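Local coordinates for extracellular solute-binding protein (Bordetella parapertussis, PDB 3PU5) that probably binds a small solute, perhaps a polyamine, outside the cytoplasmic membrane for uptake, as other bacterial extracellular solute-binding proteins do, at residues L18-K23 against E273-G278; L263-Q268 against R282-S287. One frame throughout, in Å; residues are numbered along the deposited sequence.

Interaction 1 of 2, residues L18-K23 against E273-G278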
loop_
_atom_site.group_PDB
_atom_site.type_symbol
_atom_site.label_atom_id
_atom_site.label_comp_id
_atom_site.label_asym_id
_atom_site.label_seq_id
_atom_site.Cartn_x
_atom_site.Cartn_y
_atom_site.Cartn_z
ATOM N N LEU A 18 -3.290 -10.991 -8.535
ATOM C CA LEU A 18 -2.577 -11.670 -9.613
ATOM C C LEU A 18 -3.401 -11.752 -10.911
ATOM O O LEU A 18 -2.873 -11.563 -12.009
ATOM C CB LEU A 18 -2.127 -13.071 -9.163
ATOM C CG LEU A 18 -1.160 -13.802 -10.100
ATOM C CD1 LEU A 18 -0.318 -14.830 -9.338
ATOM C CD2 LEU A 18 -1.888 -14.463 -11.258
ATOM N N GLU A 19 -4.689 -12.046 -10.775
ATOM C CA GLU A 19 -5.574 -12.140 -11.930
ATOM C C GLU A 19 -5.619 -10.803 -12.647
ATOM O O GLU A 19 -5.675 -10.737 -13.882
ATOM C CB GLU A 19 -6.984 -12.520 -11.485
ATOM C CG GLU A 19 -7.070 -13.875 -10.805
ATOM C CD GLU A 19 -8.445 -14.139 -10.209
ATOM O OE1 GLU A 19 -9.306 -13.222 -10.239
ATOM O OE2 GLU A 19 -8.660 -15.270 -9.709
ATOM N N ASN A 20 -5.601 -9.729 -11.865
ATOM C CA ASN A 20 -5.684 -8.406 -12.458
ATOM C C ASN A 20 -4.375 -7.912 -13.043
ATOM O O ASN A 20 -4.384 -7.205 -14.037
ATOM C CB ASN A 20 -6.329 -7.411 -11.500
ATOM C CG ASN A 20 -7.839 -7.559 -11.478
ATOM O OD1 ASN A 20 -8.524 -7.064 -12.370
ATOM N ND2 ASN A 20 -8.358 -8.268 -10.481
ATOM N N VAL A 21 -3.251 -8.309 -12.444
ATOM C CA VAL A 21 -1.957 -8.066 -13.062
ATOM C C VAL A 21 -1.890 -8.764 -14.417
ATOM O O VAL A 21 -1.409 -8.194 -15.385
ATOM C CB VAL A 21 -0.789 -8.569 -12.191
ATOM C CG1 VAL A 21 0.514 -8.500 -12.987
ATOM C CG2 VAL A 21 -0.679 -7.745 -10.903
ATOM N N ARG A 22 -2.375 -10.002 -14.477
ATOM C CA ARG A 22 -2.381 -10.761 -15.728
ATOM C C ARG A 22 -3.256 -10.067 -16.767
ATOM O O ARG A 22 -2.838 -9.830 -17.896
ATOM C CB ARG A 22 -2.884 -12.194 -15.503
ATOM C CG ARG A 22 -2.836 -13.053 -16.776
ATOM C CD ARG A 22 -3.400 -14.458 -16.573
ATOM N NE ARG A 22 -2.558 -15.271 -15.694
ATOM C CZ ARG A 22 -2.970 -15.798 -14.544
ATOM N NH1 ARG A 22 -4.221 -15.606 -14.134
ATOM N NH2 ARG A 22 -2.138 -16.526 -13.806
ATOM N N LYS A 23 -4.475 -9.736 -16.365
ATOM C CA LYS A 23 -5.453 -9.132 -17.264
ATOM C C LYS A 23 -5.047 -7.742 -17.770
ATOM O O LYS A 23 -5.227 -7.408 -18.953
ATOM C CB LYS A 23 -6.799 -9.047 -16.543
ATOM C CG LYS A 23 -7.961 -8.570 -17.399
ATOM C CD LYS A 23 -9.243 -8.547 -16.577
ATOM C CE LYS A 23 -10.470 -8.279 -17.434
ATOM N NZ LYS A 23 -11.699 -8.143 -16.589
ATOM N N GLU A 273 -7.988 1.020 -11.733
ATOM C CA GLU A 273 -9.444 1.138 -11.764
ATOM C C GLU A 273 -10.118 -0.187 -11.399
ATOM O O GLU A 273 -11.143 -0.213 -10.711
ATOM C CB GLU A 273 -9.903 1.581 -13.151
ATOM C CG GLU A 273 -9.523 3.015 -13.501
ATOM C CD GLU A 273 -10.655 4.001 -13.293
ATOM O OE1 GLU A 273 -11.735 3.591 -12.816
ATOM O OE2 GLU A 273 -10.462 5.193 -13.611
ATOM N N ALA A 274 -9.545 -1.286 -11.882
ATOM C CA ALA A 274 -10.086 -2.617 -11.617
ATOM C C ALA A 274 -9.956 -2.995 -10.135
ATOM O O ALA A 274 -10.844 -3.627 -9.560
ATOM C CB ALA A 274 -9.379 -3.648 -12.498
HETATM N N MSE A 275 -8.844 -2.593 -9.522
HETATM C CA MSE A 275 -8.549 -2.968 -8.139
HETATM C C MSE A 275 -8.966 -1.920 -7.110
HETATM O O MSE A 275 -8.821 -2.157 -5.915
HETATM C CB MSE A 275 -7.054 -3.246 -7.967
HETATM C CG MSE A 275 -6.567 -4.432 -8.751
HETATM SE SE MSE A 275 -7.328 -6.103 -8.062
HETATM C CE MSE A 275 -6.524 -6.109 -6.266
ATOM N N TYR A 276 -9.477 -0.774 -7.559
ATOM C CA TYR A 276 -9.710 0.365 -6.657
ATOM C C TYR A 276 -8.424 0.775 -5.925
ATOM O O TYR A 276 -8.420 0.994 -4.706
ATOM C CB TYR A 276 -10.832 0.086 -5.646
ATOM C CG TYR A 276 -12.217 -0.019 -6.257
ATOM C CD1 TYR A 276 -12.527 -1.038 -7.150
ATOM C CD2 TYR A 276 -13.220 0.873 -5.915
ATOM C CE1 TYR A 276 -13.790 -1.147 -7.703
ATOM C CE2 TYR A 276 -14.483 0.779 -6.463
ATOM C CZ TYR A 276 -14.764 -0.230 -7.353
ATOM O OH TYR A 276 -16.023 -0.338 -7.898
ATOM N N TYR A 277 -7.339 0.873 -6.689
ATOM C CA TYR A 277 -6.057 1.366 -6.197
ATOM C C TYR A 277 -5.759 2.734 -6.797
ATOM O O TYR A 277 -6.376 3.142 -7.791
ATOM C CB TYR A 277 -4.916 0.441 -6.623
ATOM C CG TYR A 277 -4.860 -0.915 -5.951
ATOM C CD1 TYR A 277 -5.448 -1.143 -4.709
ATOM C CD2 TYR A 277 -4.181 -1.963 -6.551
ATOM C CE1 TYR A 277 -5.371 -2.391 -4.099
ATOM C CE2 TYR A 277 -4.101 -3.206 -5.953
ATOM C CZ TYR A 277 -4.689 -3.414 -4.731
ATOM O OH TYR A 277 -4.588 -4.661 -4.152
ATOM N N GLY A 278 -4.787 3.426 -6.199
ATOM C CA GLY A 278 -4.251 4.642 -6.772
ATOM C C GLY A 278 -3.059 4.346 -7.666
ATOM O O GLY A 278 -2.209 3.532 -7.312
#
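Asn20 meets Ala274 and Met275, a selenomethionine, where helix 15-33 passes the C-terminal end of helix 265-275. The contact is small, 122 Å² over both sides. It is made by packing alone. The amide of Asn20 spans the two partners. Its OD1 touches Ala274 CB at 3.5 Å, and its ND2 lies 3.4 Å from Met275 SE. Asn20 CB and CG also lie against the selenium. The Met275 chain is bent at chi2 (-67°) and chi3 (-64°). These bends put SE against Asn20 and turn CE away from it, toward Tyr277 OH. The two side chains lie at a slant.

Each also has a partner in its own part of the chain. Asn20 ND2 is hydrogen-bonded to Ser16 O, one turn back in its own helix, and this holds the amide. Met275 CB sits over one face of the Tyr277 ring, 3.4 Å above its plane and offset toward the rim.

Ala274 also touches His24 and Met275 touches Ser16, both of helix 15-33, while Asn20 reaches Phe271. Tyr276, the first residue past the helix, has positive phi. This is surface helix-helix packing in a periplasmic-binding-protein fold, joining an early helix to the end of a late one.

Interaction 2 of 2, residues L263-Q268 against R282-S287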
loop_
_atom_site.group_PDB
_atom_site.type_symbol
_atom_site.label_atom_id
_atom_site.label_comp_id
_atom_site.label_asym_id
_atom_site.label_seq_id
_atom_site.Cartn_x
_atom_site.Cartn_y
_atom_site.Cartn_z
ATOM N N LEU A 263 4.111 0.651 -15.622
ATOM C CA LEU A 263 4.091 1.946 -14.958
ATOM C C LEU A 263 3.529 3.016 -15.883
ATOM O O LEU A 263 3.401 4.183 -15.489
ATOM C CB LEU A 263 5.510 2.334 -14.501
ATOM C CG LEU A 263 6.119 1.455 -13.397
ATOM C CD1 LEU A 263 7.565 1.859 -13.070
ATOM C CD2 LEU A 263 5.248 1.507 -12.156
ATOM N N GLY A 264 3.202 2.614 -17.109
ATOM C CA GLY A 264 2.680 3.535 -18.103
ATOM C C GLY A 264 1.223 3.864 -17.853
ATOM O O GLY A 264 0.538 3.182 -17.078
ATOM N N GLU A 265 0.735 4.901 -18.526
ATOM C CA GLU A 265 -0.600 5.435 -18.258
ATOM C C GLU A 265 -1.731 4.431 -18.540
ATOM O O GLU A 265 -2.697 4.339 -17.782
ATOM C CB GLU A 265 -0.821 6.737 -19.047
ATOM C CG GLU A 265 -2.174 7.381 -18.800
ATOM C CD GLU A 265 -2.426 8.628 -19.650
ATOM O OE1 GLU A 265 -1.470 9.136 -20.291
ATOM O OE2 GLU A 265 -3.588 9.100 -19.664
ATOM N N GLU A 266 -1.606 3.677 -19.623
ATOM C CA GLU A 266 -2.669 2.758 -20.024
ATOM C C GLU A 266 -2.838 1.607 -19.025
ATOM O O GLU A 266 -3.946 1.318 -18.566
ATOM C CB GLU A 266 -2.389 2.233 -21.436
ATOM C CG GLU A 266 -3.209 1.022 -21.866
ATOM C CD GLU A 266 -2.861 0.585 -23.286
ATOM O OE1 GLU A 266 -3.254 1.289 -24.239
ATOM O OE2 GLU A 266 -2.188 -0.453 -23.459
ATOM N N ALA A 267 -1.736 0.963 -18.671
ATOM C CA ALA A 267 -1.792 -0.158 -17.744
ATOM C C ALA A 267 -2.108 0.309 -16.320
ATOM O O ALA A 267 -2.861 -0.340 -15.596
ATOM C CB ALA A 267 -0.492 -0.947 -17.786
ATOM N N GLN A 268 -1.535 1.435 -15.914
ATOM C CA GLN A 268 -1.806 1.960 -14.583
ATOM C C GLN A 268 -3.296 2.223 -14.414
ATOM O O GLN A 268 -3.904 1.843 -13.405
ATOM C CB GLN A 268 -1.004 3.230 -14.326
ATOM C CG GLN A 268 0.448 2.962 -13.973
ATOM C CD GLN A 268 0.612 2.506 -12.536
ATOM O OE1 GLN A 268 0.189 3.196 -11.612
ATOM N NE2 GLN A 268 1.222 1.336 -12.339
ATOM N N ARG A 282 1.374 9.938 -12.628
ATOM C CA ARG A 282 0.595 11.154 -12.446
ATOM C C ARG A 282 -0.295 11.501 -13.645
ATOM O O ARG A 282 -1.162 12.367 -13.533
ATOM C CB ARG A 282 1.507 12.343 -12.118
ATOM C CG ARG A 282 2.339 12.808 -13.295
ATOM C CD ARG A 282 2.990 14.168 -13.025
ATOM N NE ARG A 282 3.845 14.173 -11.839
ATOM C CZ ARG A 282 5.110 13.768 -11.831
ATOM N NH1 ARG A 282 5.670 13.325 -12.951
ATOM N NH2 ARG A 282 5.817 13.813 -10.702
ATOM N N LYS A 283 -0.073 10.847 -14.782
ATOM C CA LYS A 283 -0.845 11.135 -15.991
ATOM C C LYS A 283 -2.237 10.507 -15.947
ATOM O O LYS A 283 -3.139 10.928 -16.678
ATOM C CB LYS A 283 -0.131 10.604 -17.220
ATOM C CG LYS A 283 1.047 11.420 -17.715
ATOM C CD LYS A 283 1.474 10.844 -19.053
ATOM C CE LYS A 283 2.347 11.794 -19.852
ATOM N NZ LYS A 283 2.147 11.538 -21.314
ATOM N N VAL A 284 -2.410 9.489 -15.110
ATOM C CA VAL A 284 -3.682 8.759 -15.074
ATOM C C VAL A 284 -4.866 9.630 -14.633
ATOM O O VAL A 284 -4.810 10.287 -13.595
ATOM C CB VAL A 284 -3.592 7.485 -14.197
ATOM C CG1 VAL A 284 -4.961 6.881 -13.991
ATOM C CG2 VAL A 284 -2.654 6.461 -14.837
ATOM N N GLN A 285 -5.932 9.627 -15.432
ATOM C CA GLN A 285 -7.157 10.337 -15.096
ATOM C C GLN A 285 -8.258 9.305 -14.914
ATOM O O GLN A 285 -8.437 8.418 -15.750
ATOM C CB GLN A 285 -7.503 11.355 -16.191
ATOM C CG GLN A 285 -6.297 12.243 -16.566
ATOM C CD GLN A 285 -6.673 13.493 -17.360
ATOM O OE1 GLN A 285 -7.812 13.958 -17.306
ATOM N NE2 GLN A 285 -5.709 14.046 -18.091
ATOM N N TYR A 286 -8.973 9.407 -13.804
ATOM C CA TYR A 286 -9.868 8.332 -13.376
ATOM C C TYR A 286 -11.286 8.480 -13.892
ATOM O O TYR A 286 -11.756 9.588 -14.169
ATOM C CB TYR A 286 -9.897 8.239 -11.852
ATOM C CG TYR A 286 -8.561 7.865 -11.251
ATOM C CD1 TYR A 286 -8.152 6.542 -11.197
ATOM C CD2 TYR A 286 -7.711 8.838 -10.741
ATOM C CE1 TYR A 286 -6.932 6.194 -10.657
ATOM C CE2 TYR A 286 -6.488 8.499 -10.195
ATOM C CZ TYR A 286 -6.107 7.176 -10.168
ATOM O OH TYR A 286 -4.899 6.832 -9.617
ATOM N N SER A 287 -11.966 7.345 -13.995
ATOM C CA SER A 287 -13.378 7.312 -14.317
ATOM C C SER A 287 -14.164 7.945 -13.186
ATOM O O SER A 287 -13.619 8.280 -12.128
ATOM C CB SER A 287 -13.842 5.864 -14.460
ATOM O OG SER A 287 -14.038 5.287 -13.173
HETATM O O HOH W 1 -5.592 8.444 -18.075
#
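Glu265 lies against Lys283 and Val284, and its CA is 5.5 Å from Val284 CA. It is the first residue of helix 265-275, with Gly264 before it at the N-cap position. Its CG stands anti to the backbone N (chi1 -179°), and the chain runs on extended across Lys283 at about a right angle. OE1 touches the aliphatic part of the lysine, with Lys283 CD at 3.6 Å and CB slightly farther. The charged ends, Glu265 OE1 and Lys283 NZ, are 4.5 Å apart, beyond a salt bridge. Glu265 OE2 lies 3.5 Å from Lys283 O, two acceptors with no bond between them. OE2 instead accepts a hydrogen bond from a water 2.6 Å away. That water accepts the backbone N-H of Gln285, its oxygen 2.9 Å from Gln285 N. The Glu265 and Val284 side chains run antiparallel, one alongside the other, and Val284 CG2 reaches Glu265 O at 3.6 Å.

One turn on, Gln268 gives only its CB to the contact, 3.7 Å from Val284 CG2. That methyl thus packs against both helix residues. The buried amide of Gln268 turns elsewhere: OE1 accepts from Val280 N, and NE2 donates to Tyr108 O and Ala262 O. The other Val284 methyl, CG1, lies over one face of the Tyr286 ring.

The contact thus combines methyl packing with a water bridge. The nearby lysine would probably stabilise the negative charge of Glu265, but loosely. With the water, it would probably offset the two close oxygens. One water joins the carboxylate to the loop backbone at Gln285 N.

From the N terminus, the chain first supplies 18-23, on helix 15-33. Some 240 residues later it reaches 263-268 at the start of helix 265-275. That helix then runs to 273-278, where interaction 1 closes a loop of 249 residues. The chain continues to 282-287, which returns to the helix start and closes the 13-residue loop of interaction 2. The segments alternate, so the two contacts cross. Their centres are 12 Å apart, and both use helix 265-275. They also touch directly: Glu273 OE2 probably accepts a hydrogen bond from Ser287 N. Together they tie helix 15-33 and the loop after helix 265-275 to that helix.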